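Local coordinates for AOC_like domain-containing protein (Frankia sp. Cc1.17, PDB 7DVI) that acts as an exo-selective intermolecular Diels-Alderase, a small beta-barrel enzyme that joins a diene and a dienophile, at residues E88-R93 against I97-W102. Residues are numbered along the deposited sequence; the frame is centred on the assembly and turned at random.
Sequences EDLFLR and IHAEGW. With EDO (1,2-ethanediol), chain E; EDO (1,2-ethanediol), chain I; EDO (1,2-ethanediol), chain F.
Glu88 and Leu90 pair with Ala99 and Ile97 across an antiparallel ladder, the strand axes 4.8 Å apart, each pair closed by two backbone hydrogen bonds, such as Glu88 N to Ala99 O at 2.8 Å. Between them Asp89 and His98 form the non-hydrogen-bonded pair, and side chains alternate as in a barrel wall: Asp89 and His98 face outward, while Glu88, Leu90, Ile97 and Ala99 face the interior. On the outer face His98 ND1 donates to Asp89 OD1 at 2.8 Å; the oxygen lies close to the ring plane, yet the nitrogen comes from above the carboxylate plane, 35° out of it. With chi1 trans (176°) and the ring turned about CB-CG, His98 NE2 donates to Glu100 OE1, two residues along the same strand, 2.6 Å away and nearly straight at 172°, on that oxygen's anti lone pair. A carboxylate at each ring nitrogen fixes the ring's rotation and would probably favour a protonated imidazolium. On the inner face Leu90 CD1 lies against Ile97 CG2 (4.0 Å) and the methyl of Ala99, while Leu92 CD1 meets Ile97 CD1 at 4.1 Å nearer the turn. The buried carboxylate of Glu88 also points inward, passing Ala99 CB; Arg132 forms a salt bridge to OE2, Tyr116 a hydrogen bond to the same oxygen, and Thr67 holds OE1, so the charge is met within the barrel. Leu92 and Ile97 also touch Tyr125 of a loop. In the closed eight-stranded barrel, strand 63-76 pairs with the far edge of 82-92, and strand 114-121 with that of 95-104.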
loop_
_atom_site.group_PDB
_atom_site.type_symbol
_atom_site.label_atom_id
_atom_site.label_comp_id
_atom_site.label_asym_id
_atom_site.label_seq_id
_atom_site.Cartn_x
_atom_site.Cartn_y
_atom_site.Cartn_z
ATOM N N GLU A 88 3.955 11.134 -3.654
ATOM C CA GLU A 88 3.753 12.377 -4.404
ATOM C C GLU A 88 2.406 13.050 -4.049
ATOM O O GLU A 88 1.469 12.383 -3.582
ATOM C CB GLU A 88 3.809 12.102 -5.904
ATOM C CG GLU A 88 2.726 11.229 -6.400
ATOM C CD GLU A 88 2.967 10.668 -7.776
ATOM O OE1 GLU A 88 3.443 11.451 -8.662
ATOM O OE2 GLU A 88 2.547 9.502 -7.980
ATOM N N ASP A 89 2.317 14.299 -4.446
ATOM C CA ASP A 89 1.060 15.099 -4.401
ATOM C C ASP A 89 0.784 15.662 -5.804
ATOM O O ASP A 89 1.689 16.305 -6.373
ATOM C CB ASP A 89 1.202 16.144 -3.322
ATOM C CG ASP A 89 1.489 15.503 -1.979
ATOM O OD1 ASP A 89 0.606 14.803 -1.486
ATOM O OD2 ASP A 89 2.621 15.678 -1.475
ATOM N N LEU A 90 -0.428 15.411 -6.302
ATOM C CA LEU A 90 -0.935 15.867 -7.618
ATOM C C LEU A 90 -1.918 17.019 -7.382
ATOM O O LEU A 90 -2.842 16.866 -6.533
ATOM C CB LEU A 90 -1.576 14.678 -8.319
ATOM C CG LEU A 90 -0.634 13.482 -8.523
ATOM C CD1 LEU A 90 -0.894 12.396 -7.484
ATOM C CD2 LEU A 90 -0.772 12.895 -9.920
ATOM N N PHE A 91 -1.599 18.168 -7.970
ATOM C CA PHE A 91 -2.393 19.421 -7.902
ATOM C C PHE A 91 -3.025 19.597 -9.285
ATOM O O PHE A 91 -2.292 19.895 -10.237
ATOM C CB PHE A 91 -1.447 20.543 -7.502
ATOM C CG PHE A 91 -0.953 20.411 -6.089
ATOM C CD1 PHE A 91 -1.661 20.954 -5.027
ATOM C CD2 PHE A 91 0.224 19.701 -5.824
ATOM C CE1 PHE A 91 -1.203 20.827 -3.725
ATOM C CE2 PHE A 91 0.701 19.601 -4.531
ATOM C CZ PHE A 91 -0.026 20.131 -3.476
ATOM N N LEU A 92 -4.260 19.167 -9.429
ATOM C CA LEU A 92 -4.967 19.141 -10.728
ATOM C C LEU A 92 -6.057 20.232 -10.802
ATOM O O LEU A 92 -6.405 20.841 -9.759
ATOM C CB LEU A 92 -5.558 17.752 -10.949
ATOM C CG LEU A 92 -4.609 16.585 -10.678
ATOM C CD1 LEU A 92 -5.268 15.286 -10.978
ATOM C CD2 LEU A 92 -3.337 16.708 -11.497
ATOM N N ARG A 93 -6.527 20.504 -12.033
ATOM C CA ARG A 93 -7.535 21.561 -12.325
ATOM C C ARG A 93 -8.791 21.270 -11.469
ATOM O O ARG A 93 -9.347 22.209 -10.928
ATOM C CB ARG A 93 -7.728 21.699 -13.850
ATOM C CG ARG A 93 -8.349 20.506 -14.584
ATOM C CD ARG A 93 -8.337 20.615 -16.118
ATOM N NE ARG A 93 -8.928 19.455 -16.794
ATOM C CZ ARG A 93 -8.471 18.907 -17.917
ATOM N NH1 ARG A 93 -9.062 17.837 -18.421
ATOM N NH2 ARG A 93 -7.400 19.389 -18.503
ATOM N N ILE A 97 -4.708 15.256 -4.955
ATOM C CA ILE A 97 -4.581 13.802 -4.668
ATOM C C ILE A 97 -3.212 13.560 -4.001
ATOM O O ILE A 97 -2.202 14.152 -4.459
ATOM C CB ILE A 97 -4.715 12.967 -5.944
ATOM C CG1 ILE A 97 -6.088 13.137 -6.592
ATOM C CG2 ILE A 97 -4.388 11.486 -5.683
ATOM C CD1 ILE A 97 -6.143 12.631 -8.011
ATOM N N HIS A 98 -3.209 12.761 -2.939
ATOM C CA HIS A 98 -1.961 12.199 -2.361
ATOM C C HIS A 98 -1.846 10.748 -2.801
ATOM O O HIS A 98 -2.816 9.983 -2.649
ATOM C CB HIS A 98 -1.886 12.353 -0.837
ATOM C CG HIS A 98 -0.669 11.691 -0.307
ATOM N ND1 HIS A 98 0.567 12.187 -0.586
ATOM C CD2 HIS A 98 -0.491 10.510 0.335
ATOM C CE1 HIS A 98 1.488 11.377 -0.077
ATOM N NE2 HIS A 98 0.859 10.336 0.496
ATOM N N ALA A 99 -0.674 10.363 -3.346
ATOM C CA ALA A 99 -0.453 8.986 -3.815
ATOM C C ALA A 99 0.941 8.506 -3.328
ATOM O O ALA A 99 1.872 9.319 -3.259
ATOM C CB ALA A 99 -0.606 8.910 -5.323
ATOM N N GLU A 100 0.997 7.277 -2.850
ATOM C CA GLU A 100 2.255 6.666 -2.382
ATOM C C GLU A 100 2.119 5.142 -2.384
ATOM O O GLU A 100 1.005 4.566 -2.166
ATOM C CB GLU A 100 2.696 7.218 -1.046
ATOM C CG GLU A 100 1.875 6.692 0.126
ATOM C CD GLU A 100 2.442 7.253 1.394
ATOM O OE1 GLU A 100 2.221 8.423 1.664
ATOM O OE2 GLU A 100 3.198 6.540 2.040
ATOM N N GLY A 101 3.255 4.489 -2.652
ATOM C CA GLY A 101 3.329 3.025 -2.539
ATOM C C GLY A 101 4.456 2.487 -3.389
ATOM O O GLY A 101 5.405 3.235 -3.661
ATOM N N TRP A 102 4.328 1.226 -3.733
ATOM C CA TRP A 102 5.437 0.367 -4.219
ATOM C C TRP A 102 5.366 0.200 -5.720
ATOM O O TRP A 102 4.258 -0.065 -6.269
ATOM C CB TRP A 102 5.349 -1.003 -3.565
ATOM C CG TRP A 102 5.622 -0.993 -2.107
ATOM C CD1 TRP A 102 4.753 -1.207 -1.080
ATOM C CD2 TRP A 102 6.905 -0.768 -1.508
ATOM N NE1 TRP A 102 5.412 -1.081 0.118
ATOM C CE2 TRP A 102 6.743 -0.880 -0.115
ATOM C CE3 TRP A 102 8.171 -0.482 -2.015
ATOM C CZ2 TRP A 102 7.791 -0.695 0.782
ATOM C CZ3 TRP A 102 9.212 -0.322 -1.123
ATOM C CH2 TRP A 102 9.018 -0.418 0.251
HETATM C C1 EDO E . 5.482 -3.609 3.548
HETATM O O1 EDO E . 6.622 -3.084 2.917
HETATM C C2 EDO E . 4.543 -2.560 3.896
HETATM O O2 EDO E . 4.259 -1.698 2.803
HETATM C C1 EDO I . -4.337 23.026 -7.814
HETATM O O1 EDO I . -5.300 22.205 -7.195
HETATM C C2 EDO I . -3.703 24.008 -6.914
HETATM O O2 EDO I . -4.469 24.260 -5.763
HETATM C C1 EDO F . -0.435 6.385 3.806
HETATM O O1 EDO F . -0.515 7.767 3.626
HETATM C C2 EDO F . 0.434 6.098 4.966
HETATM O O2 EDO F . 0.003 6.768 6.113
#